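Local coordinates for protein possible thiamine biosynthesis enzyme (PDB 2X7Q) that is of unknown function but adopts the periplasmic binding protein fold and probably binds a small solute, perhaps one linked to thiamine biosynthesis, at residues A[24-29]-A[93-98]; A[87-92]-A[304-309]; A[150-155]-A[169-174]. The protein carries 1 engineered substitution. All blocks are in the same frame, centred on the assembly; numbering follows the deposited sequence.

Interaction 1. Residues A[24-29]-A[93-98]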
loop_
_atom_site.group_PDB
_atom_site.type_symbol
_atom_site.label_atom_id
_atom_site.label_comp_id
_atom_site.label_asym_id
_atom_site.label_seq_id
_atom_site.Cartn_x
_atom_site.Cartn_y
_atom_site.Cartn_z
ATOM N N GLU A 24 4.928 8.532 -1.398
ATOM C CA GLU A 24 5.103 8.508 0.049
ATOM C C GLU A 24 6.536 8.123 0.402
ATOM O O GLU A 24 7.371 7.929 -0.481
ATOM C CB GLU A 24 4.118 7.533 0.702
ATOM C CG GLU A 24 2.672 7.992 0.667
ATOM C CD GLU A 24 1.739 7.038 1.378
ATOM O OE1 GLU A 24 2.024 5.827 1.394
ATOM O OE2 GLU A 24 0.708 7.494 1.911
ATOM N N HIS A 25 6.818 8.004 1.695
ATOM C CA HIS A 25 8.146 7.612 2.149
ATOM C C HIS A 25 8.546 6.242 1.609
ATOM O O HIS A 25 9.726 5.974 1.393
ATOM C CB HIS A 25 8.220 7.622 3.679
ATOM C CG HIS A 25 6.985 7.103 4.344
ATOM N ND1 HIS A 25 6.407 7.732 5.436
ATOM C CD2 HIS A 25 6.208 6.032 4.081
ATOM C CE1 HIS A 25 5.338 7.059 5.808
ATOM N NE2 HIS A 25 5.189 6.020 5.004
ATOM N N PHE A 26 7.561 5.376 1.389
ATOM C CA PHE A 26 7.831 4.022 0.911
ATOM C C PHE A 26 8.409 4.002 -0.502
ATOM O O PHE A 26 9.078 3.046 -0.890
ATOM C CB PHE A 26 6.564 3.163 0.960
ATOM C CG PHE A 26 6.107 2.837 2.351
ATOM C CD1 PHE A 26 4.967 3.422 2.876
ATOM C CD2 PHE A 26 6.822 1.948 3.134
ATOM C CE1 PHE A 26 4.548 3.122 4.158
ATOM C CE2 PHE A 26 6.409 1.645 4.417
ATOM C CZ PHE A 26 5.270 2.234 4.930
ATOM N N SER A 27 8.147 5.055 -1.269
ATOM C CA SER A 27 8.584 5.113 -2.660
ATOM C C SER A 27 10.044 5.541 -2.776
ATOM O O SER A 27 10.575 5.665 -3.880
ATOM C CB SER A 27 7.700 6.070 -3.458
ATOM O OG SER A 27 7.902 7.408 -3.052
ATOM N N THR A 28 10.688 5.762 -1.635
ATOM C CA THR A 28 12.074 6.223 -1.608
ATOM C C THR A 28 13.021 5.376 -2.467
ATOM O O THR A 28 13.745 5.919 -3.299
ATOM C CB THR A 28 12.611 6.324 -0.162
ATOM O OG1 THR A 28 11.946 7.390 0.524
ATOM C CG2 THR A 28 14.101 6.594 -0.165
ATOM N N PRO A 29 13.022 4.047 -2.267
ATOM C CA PRO A 29 13.910 3.179 -3.048
ATOM C C PRO A 29 13.714 3.346 -4.553
ATOM O O PRO A 29 14.683 3.272 -5.307
ATOM C CB PRO A 29 13.489 1.772 -2.616
ATOM C CG PRO A 29 12.937 1.952 -1.248
ATOM C CD PRO A 29 12.245 3.284 -1.273
ATOM N N THR A 93 7.018 -9.047 -3.328
ATOM C CA THR A 93 6.827 -8.154 -2.191
ATOM C C THR A 93 7.788 -6.971 -2.255
ATOM O O THR A 93 8.988 -7.148 -2.461
ATOM C CB THR A 93 7.040 -8.894 -0.858
ATOM O OG1 THR A 93 6.145 -10.008 -0.780
ATOM C CG2 THR A 93 6.790 -7.961 0.317
ATOM N N TYR A 94 7.254 -5.767 -2.076
ATOM C CA TYR A 94 8.059 -4.552 -2.102
ATOM C C TYR A 94 8.488 -4.152 -0.694
ATOM O O TYR A 94 9.642 -3.787 -0.462
ATOM C CB TYR A 94 7.275 -3.415 -2.761
ATOM C CG TYR A 94 8.013 -2.097 -2.802
ATOM C CD1 TYR A 94 9.141 -1.934 -3.595
ATOM C CD2 TYR A 94 7.576 -1.010 -2.055
ATOM C CE1 TYR A 94 9.817 -0.730 -3.639
ATOM C CE2 TYR A 94 8.244 0.198 -2.092
ATOM C CZ TYR A 94 9.363 0.331 -2.887
ATOM O OH TYR A 94 10.031 1.531 -2.929
ATOM N N VAL A 95 7.550 -4.223 0.244
ATOM C CA VAL A 95 7.843 -3.940 1.643
ATOM C C VAL A 95 7.484 -5.133 2.521
ATOM O O VAL A 95 6.350 -5.611 2.504
ATOM C CB VAL A 95 7.090 -2.698 2.142
ATOM C CG1 VAL A 95 7.295 -2.526 3.636
ATOM C CG2 VAL A 95 7.556 -1.463 1.389
ATOM N N LYS A 96 8.461 -5.606 3.286
ATOM C CA LYS A 96 8.283 -6.790 4.116
ATOM C C LYS A 96 7.601 -6.466 5.444
ATOM O O LYS A 96 6.750 -7.222 5.918
ATOM C CB LYS A 96 9.633 -7.461 4.368
ATOM C CG LYS A 96 9.547 -8.766 5.136
ATOM C CD LYS A 96 10.906 -9.436 5.209
ATOM C CE LYS A 96 11.463 -9.690 3.816
ATOM N NZ LYS A 96 12.806 -10.330 3.868
ATOM N N SER A 97 7.982 -5.340 6.041
ATOM C CA SER A 97 7.428 -4.930 7.328
ATOM C C SER A 97 5.951 -4.549 7.207
ATOM O O SER A 97 5.502 -4.112 6.149
ATOM C CB SER A 97 8.236 -3.767 7.909
ATOM O OG SER A 97 8.379 -2.724 6.961
ATOM N N PRO A 98 5.190 -4.719 8.298
ATOM C CA PRO A 98 3.753 -4.419 8.309
ATOM C C PRO A 98 3.475 -2.922 8.350
ATOM O O PRO A 98 4.306 -2.170 8.857
ATOM C CB PRO A 98 3.277 -5.065 9.610
ATOM C CG PRO A 98 4.465 -5.032 10.497
ATOM C CD PRO A 98 5.653 -5.252 9.591
#
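Tyr94 spans the gap between the two segments and places its phenol oxygen against the 3-10 turn at Phe26. A chi1 of 178° swings the ring out from the strand end, CG opposite the backbone N, and the side chain extends to the start of helix 28-35. Its OH donates to Phe26 O at 2.7 Å. The donor lies in the carbonyl plane and the C=O...donor angle is 150°. Phe26 O also lies at the edge of the Tyr94 ring, near its plane, with Tyr94 CE2 3.2 Å from Phe26 O. The same hydroxyl is hemmed in by the pyrrolidine of Pro29, whose CD lies 3.3 Å from Tyr94 OH; the buried oxygen is thus held by its bond to Phe26 O and flanked by the carbons of Pro29. Phe264 meets the Tyr94 ring edge-to-face.

Phe26, from the same turn, meets Val95. The two side chains cross at about a right angle, and Phe26 CD2 touches Val95 CG2 at 3.9 Å. Trp258 meets the Phe26 ring edge-to-face, while Trp203, from the neighbouring strand, approaches it at a slant. The turn presenting these groups is tied internally: Ser27 OG bonds to Glu24 O at 2.7 Å, and Thr28 OG1 to His25 O at 2.8 Å. Each of these carbonyls takes a second bond, from the backbone N of the same serine or threonine.

Glycerol, probably from the crystallisation liquor, is bound near Phe26, and Pro98 O hydrogen-bonds to glycerol. The arrangement joins the loop after strand 17-21 to the point where strand 88-95 leaves its sheet toward strand 100-106 of the second one. This is consistent with the interlobe region of a periplasmic binding protein, where solutes commonly bind in relatives.

Interaction 2. Residues A[87-92]-A[304-309]; sequences NIHVLD and NSNVKK
Residues 87-92 and 304-309 run roughly alongside each other, 27° apart, and meet in a single parallel beta bridge in which Val90 N donates to Asn306 O at 3.0 Å and Val90 O accepts from Lys308 N at 3.1 Å. Between these bonds the CA of Val90 lies 4.9 Å from the CA of Val307. Asn306 O also receives a CA-H...O contact from His89 CA at 3.3 Å.

The His89 imidazole and the Asn306 side-chain amide are stacked, their planes 10° apart, the amide lying over one face of the ring. Beyond the bridged valines, Leu91 and Lys308 lie side by side and point the same way; Leu91 CD2 touches Lys308 CG at 3.9 Å, and the lysine chain bends at chi2 (-68°), its CE still passing 4.2 Å from Leu91 CD2.

Strand 88-95 is outermost in its sheet, so the tail after helix 296-306 adds to its outer edge while strand 203-208 pairs on the inner one, where Leu91 and Asp92 form a classic bulge opposite Val205. Val90 packs on helix 74-82, His89 and Leu91 on helix 209-214, and Val307 on helix 275-289.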
loop_
_atom_site.group_PDB
_atom_site.type_symbol
_atom_site.label_atom_id
_atom_site.label_comp_id
_atom_site.label_asym_id
_atom_site.label_seq_id
_atom_site.Cartn_x
_atom_site.Cartn_y
_atom_site.Cartn_z
ATOM N N ASN A 87 -7.281 -10.615 -13.922
ATOM C CA ASN A 87 -6.325 -9.892 -14.753
ATOM C C ASN A 87 -5.330 -9.083 -13.927
ATOM O O ASN A 87 -4.595 -8.253 -14.460
ATOM C CB ASN A 87 -7.050 -9.003 -15.764
ATOM C CG ASN A 87 -7.743 -9.807 -16.849
ATOM O OD1 ASN A 87 -7.256 -10.859 -17.265
ATOM N ND2 ASN A 87 -8.887 -9.319 -17.311
ATOM N N ILE A 88 -5.312 -9.339 -12.623
ATOM C CA ILE A 88 -4.346 -8.712 -11.728
ATOM C C ILE A 88 -3.390 -9.764 -11.177
ATOM O O ILE A 88 -3.821 -10.805 -10.677
ATOM C CB ILE A 88 -5.039 -7.993 -10.556
ATOM C CG1 ILE A 88 -5.835 -6.790 -11.066
ATOM C CG2 ILE A 88 -4.015 -7.543 -9.528
ATOM C CD1 ILE A 88 -4.974 -5.706 -11.678
ATOM N N HIS A 89 -2.093 -9.490 -11.272
ATOM C CA HIS A 89 -1.078 -10.430 -10.810
ATOM C C HIS A 89 -0.134 -9.807 -9.786
ATOM O O HIS A 89 0.463 -8.758 -10.033
ATOM C CB HIS A 89 -0.272 -10.972 -11.994
ATOM C CG HIS A 89 -1.028 -11.939 -12.849
ATOM N ND1 HIS A 89 -1.907 -11.536 -13.833
ATOM C CD2 HIS A 89 -1.033 -13.292 -12.876
ATOM C CE1 HIS A 89 -2.420 -12.598 -14.424
ATOM N NE2 HIS A 89 -1.907 -13.678 -13.862
ATOM N N VAL A 90 -0.007 -10.461 -8.636
ATOM C CA VAL A 90 0.953 -10.047 -7.621
ATOM C C VAL A 90 2.285 -10.748 -7.865
ATOM O O VAL A 90 2.405 -11.958 -7.668
ATOM C CB VAL A 90 0.459 -10.374 -6.200
ATOM C CG1 VAL A 90 1.512 -9.992 -5.170
ATOM C CG2 VAL A 90 -0.855 -9.659 -5.916
ATOM N N LEU A 91 3.282 -9.980 -8.290
ATOM C CA LEU A 91 4.567 -10.540 -8.697
ATOM C C LEU A 91 5.506 -10.809 -7.526
ATOM O O LEU A 91 6.070 -11.898 -7.412
ATOM C CB LEU A 91 5.249 -9.618 -9.710
ATOM C CG LEU A 91 4.480 -9.371 -11.008
ATOM C CD1 LEU A 91 5.215 -8.373 -11.884
ATOM C CD2 LEU A 91 4.256 -10.678 -11.749
ATOM N N ASP A 92 5.679 -9.813 -6.661
ATOM C CA ASP A 92 6.616 -9.933 -5.551
ATOM C C ASP A 92 6.293 -8.941 -4.437
ATOM O O ASP A 92 5.406 -8.101 -4.580
ATOM C CB ASP A 92 8.050 -9.723 -6.047
ATOM C CG ASP A 92 9.070 -10.503 -5.241
ATOM O OD1 ASP A 92 10.171 -10.767 -5.770
ATOM O OD2 ASP A 92 8.771 -10.862 -4.084
ATOM N N ASN A 304 -4.154 -18.710 -6.124
ATOM C CA ASN A 304 -3.175 -19.685 -6.595
ATOM C C ASN A 304 -2.822 -19.511 -8.071
ATOM O O ASN A 304 -1.802 -20.017 -8.534
ATOM C CB ASN A 304 -3.670 -21.113 -6.341
ATOM C CG ASN A 304 -3.357 -21.602 -4.938
ATOM O OD1 ASN A 304 -2.330 -21.249 -4.359
ATOM N ND2 ASN A 304 -4.240 -22.432 -4.391
ATOM N N SER A 305 -3.666 -18.789 -8.802
ATOM C CA SER A 305 -3.464 -18.589 -10.234
ATOM C C SER A 305 -2.866 -17.222 -10.554
ATOM O O SER A 305 -2.252 -17.040 -11.605
ATOM C CB SER A 305 -4.783 -18.768 -10.994
ATOM O OG SER A 305 -5.313 -20.068 -10.818
ATOM N N ASN A 306 -3.046 -16.265 -9.649
ATOM C CA ASN A 306 -2.613 -14.894 -9.896
ATOM C C ASN A 306 -1.565 -14.373 -8.913
ATOM O O ASN A 306 -1.170 -13.208 -8.982
ATOM C CB ASN A 306 -3.818 -13.946 -9.929
ATOM C CG ASN A 306 -4.712 -14.174 -11.136
ATOM O OD1 ASN A 306 -5.071 -13.232 -11.843
ATOM N ND2 ASN A 306 -5.078 -15.426 -11.374
ATOM N N VAL A 307 -1.119 -15.229 -7.998
ATOM C CA VAL A 307 -0.056 -14.854 -7.070
ATOM C C VAL A 307 1.189 -15.705 -7.305
ATOM O O VAL A 307 1.168 -16.923 -7.115
ATOM C CB VAL A 307 -0.497 -14.975 -5.597
ATOM C CG1 VAL A 307 0.615 -14.504 -4.673
ATOM C CG2 VAL A 307 -1.766 -14.172 -5.354
ATOM N N LYS A 308 2.271 -15.054 -7.721
ATOM C CA LYS A 308 3.506 -15.744 -8.083
ATOM C C LYS A 308 4.116 -16.540 -6.930
ATOM O O LYS A 308 4.178 -16.062 -5.796
ATOM C CB LYS A 308 4.534 -14.745 -8.622
ATOM C CG LYS A 308 4.226 -14.216 -10.018
ATOM C CD LYS A 308 4.369 -15.310 -11.064
ATOM C CE LYS A 308 4.156 -14.766 -12.469
ATOM N NZ LYS A 308 4.364 -15.822 -13.499
ATOM N N LYS A 309 4.559 -17.758 -7.229
ATOM C CA LYS A 309 5.302 -18.564 -6.269
ATOM C C LYS A 309 6.718 -18.803 -6.782
ATOM O O LYS A 309 7.476 -19.592 -6.219
ATOM C CB LYS A 309 4.594 -19.893 -6.001
ATOM C CG LYS A 309 3.335 -19.758 -5.153
ATOM C CD LYS A 309 2.900 -21.097 -4.568
ATOM C CE LYS A 309 2.260 -21.996 -5.618
ATOM N NZ LYS A 309 0.943 -21.470 -6.079
#

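Interaction 3. Residues A[150-155]-A[169-174]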
loop_
_atom_site.group_PDB
_atom_site.type_symbol
_atom_site.label_atom_id
_atom_site.label_comp_id
_atom_site.label_asym_id
_atom_site.label_seq_id
_atom_site.Cartn_x
_atom_site.Cartn_y
_atom_site.Cartn_z
ATOM N N GLN A 150 -18.297 7.496 5.556
ATOM C CA GLN A 150 -18.330 8.792 4.885
ATOM C C GLN A 150 -17.215 8.903 3.850
ATOM O O GLN A 150 -16.044 9.061 4.200
ATOM C CB GLN A 150 -18.217 9.932 5.896
ATOM C CG GLN A 150 -19.439 10.099 6.795
ATOM C CD GLN A 150 -19.556 9.007 7.840
ATOM O OE1 GLN A 150 -20.652 8.533 8.139
ATOM N NE2 GLN A 150 -18.424 8.601 8.403
ATOM N N VAL A 151 -17.580 8.789 2.576
ATOM C CA VAL A 151 -16.609 8.891 1.493
ATOM C C VAL A 151 -16.140 10.335 1.355
ATOM O O VAL A 151 -16.897 11.206 0.925
ATOM C CB VAL A 151 -17.202 8.412 0.159
ATOM C CG1 VAL A 151 -16.173 8.535 -0.956
ATOM C CG2 VAL A 151 -17.694 6.979 0.282
ATOM N N LEU A 152 -14.887 10.585 1.725
ATOM C CA LEU A 152 -14.367 11.948 1.784
ATOM C C LEU A 152 -13.249 12.214 0.773
ATOM O O LEU A 152 -12.764 13.341 0.658
ATOM C CB LEU A 152 -13.909 12.275 3.209
ATOM C CG LEU A 152 -15.032 12.254 4.251
ATOM C CD1 LEU A 152 -14.482 12.074 5.654
ATOM C CD2 LEU A 152 -15.897 13.507 4.155
ATOM N N SER A 153 -12.839 11.170 0.057
ATOM C CA SER A 153 -11.897 11.299 -1.056
ATOM C C SER A 153 -10.440 11.497 -0.634
ATOM O O SER A 153 -9.585 10.668 -0.947
ATOM C CB SER A 153 -12.331 12.418 -2.007
ATOM O OG SER A 153 -11.460 12.508 -3.122
ATOM N N ASN A 154 -10.156 12.591 0.068
ATOM C CA ASN A 154 -8.773 12.929 0.401
ATOM C C ASN A 154 -8.469 13.038 1.897
ATOM O O ASN A 154 -9.372 13.017 2.736
ATOM C CB ASN A 154 -8.335 14.204 -0.332
ATOM C CG ASN A 154 -9.172 15.409 0.040
ATOM O OD1 ASN A 154 -9.180 15.844 1.190
ATOM N ND2 ASN A 154 -9.878 15.961 -0.939
ATOM N N PHE A 155 -7.183 13.170 2.210
ATOM C CA PHE A 155 -6.705 13.194 3.589
ATOM C C PHE A 155 -7.188 14.413 4.368
ATOM O O PHE A 155 -7.545 14.303 5.542
ATOM C CB PHE A 155 -5.174 13.120 3.615
ATOM C CG PHE A 155 -4.592 13.029 4.998
ATOM C CD1 PHE A 155 -3.400 13.665 5.304
ATOM C CD2 PHE A 155 -5.235 12.308 5.991
ATOM C CE1 PHE A 155 -2.859 13.581 6.575
ATOM C CE2 PHE A 155 -4.700 12.225 7.262
ATOM C CZ PHE A 155 -3.510 12.862 7.554
ATOM N N GLU A 169 -19.286 16.122 5.352
ATOM C CA GLU A 169 -20.032 15.299 6.298
ATOM C C GLU A 169 -19.162 14.961 7.508
ATOM O O GLU A 169 -17.947 14.794 7.383
ATOM C CB GLU A 169 -20.530 14.017 5.623
ATOM C CG GLU A 169 -21.650 14.236 4.610
ATOM C CD GLU A 169 -22.090 12.955 3.931
ATOM O OE1 GLU A 169 -21.217 12.174 3.507
ATOM O OE2 GLU A 169 -23.310 12.735 3.805
ATOM N N GLY A 170 -19.788 14.858 8.677
ATOM C CA GLY A 170 -19.067 14.575 9.904
ATOM C C GLY A 170 -18.730 13.107 10.079
ATOM O O GLY A 170 -19.415 12.235 9.546
ATOM N N SER A 171 -17.667 12.838 10.831
ATOM C CA SER A 171 -17.252 11.469 11.121
ATOM C C SER A 171 -16.727 11.369 12.549
ATOM O O SER A 171 -16.341 12.373 13.149
ATOM C CB SER A 171 -16.177 11.010 10.133
ATOM O OG SER A 171 -16.672 10.998 8.805
ATOM N N ASP A 172 -16.723 10.157 13.094
ATOM C CA ASP A 172 -16.202 9.935 14.434
ATOM C C ASP A 172 -14.698 9.687 14.402
ATOM O O ASP A 172 -13.971 10.097 15.309
ATOM C CB ASP A 172 -16.920 8.762 15.109
ATOM C CG ASP A 172 -18.355 9.086 15.472
ATOM O OD1 ASP A 172 -18.697 10.283 15.540
ATOM O OD2 ASP A 172 -19.140 8.140 15.692
ATOM N N ALA A 173 -14.237 9.021 13.349
ATOM C CA ALA A 173 -12.820 8.708 13.206
ATOM C C ALA A 173 -12.481 8.193 11.811
ATOM O O ALA A 173 -13.360 7.765 11.063
ATOM C CB ALA A 173 -12.391 7.696 14.256
ATOM N N PHE A 174 -11.197 8.245 11.471
ATOM C CA PHE A 174 -10.699 7.700 10.214
ATOM C C PHE A 174 -9.342 7.049 10.459
ATOM O O PHE A 174 -8.711 7.289 11.487
ATOM C CB PHE A 174 -10.586 8.799 9.154
ATOM C CG PHE A 174 -9.501 9.804 9.430
ATOM C CD1 PHE A 174 -9.750 10.912 10.223
ATOM C CD2 PHE A 174 -8.235 9.644 8.889
ATOM C CE1 PHE A 174 -8.756 11.841 10.476
ATOM C CE2 PHE A 174 -7.238 10.567 9.138
ATOM C CZ PHE A 174 -7.498 11.665 9.933
HETATM O O HOH W 1 -20.593 9.738 2.277
#
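A beta-alpha-beta crossover sets this contact: strand 148-151 leads through helix 155-162 to strand 173-177, which lies parallel to it with strand 120-123 between them. At one end of the crossover Gln150 meets the approach to the second strand. Its chain is bent at chi2 (73°), bringing the aliphatic part against the backbone, with Gln150 CG 3.5 Å from Gly170 O, and its amide over to the serine. Gln150 NE2 donates to Ser171 OG at 3.0 Å, but the bond is weak, bent to 128° at the hydrogen, and Gln150 was modelled in two conformers, so it should be read with caution. The firmer partner of Ser171 OG is the hydroxyl of Ser161 on helix 155-162.

Leu152 slots in beside them: Leu152 CD2 lies 4.0 Å from Glu169 O, and its CD1 lies near Ser171 OG. A water accepts from Val151 N and donates to Glu169 OE1 at 2.8 Å, linking the carboxylate to the strand backbone.

Farther along, Phe155 and Phe174 cross at about a right angle. Phe174 CE2 reaches the edge of the Phe155 ring, near its plane, at 3.6 Å from Phe155 CE2. A chi1 of 69° sets the Phe174 ring against Phe155 and against Leu158 and Val162 of the helix. Phe155 is stacked with Trp176 and has a cation-pi contact with Arg159.

Apolar contact therefore dominates at the helix start, whereas at the other end the direct polar link is weak, and a water bridge and the Ser161 hydroxyl add to it. Helix 155-162 supplies further contacts to both segments, and strand 120-123 lies between their strands in the sheet.

How the interactions relate
Interactions 1 and 2 share strand 88-95 and adjoin in sequence, yet work differently: interaction 1 is wholly buried near the centre of the chain and rests on a side-chain-to-backbone bond amid aromatic rings, whereas interaction 2, partly buried, is a backbone bridge that adds the C-terminal tail to the strand's outer edge. Interaction 3 lies in the other five-stranded sheet, about 32 Å from interaction 2 between centres and across the chain's centre from it. It spans few intervening residues, while interaction 2 joins segments over two hundred apart. Interaction 3 is also partly buried, and mixes a weak polar bond, a water bridge and an aromatic contact.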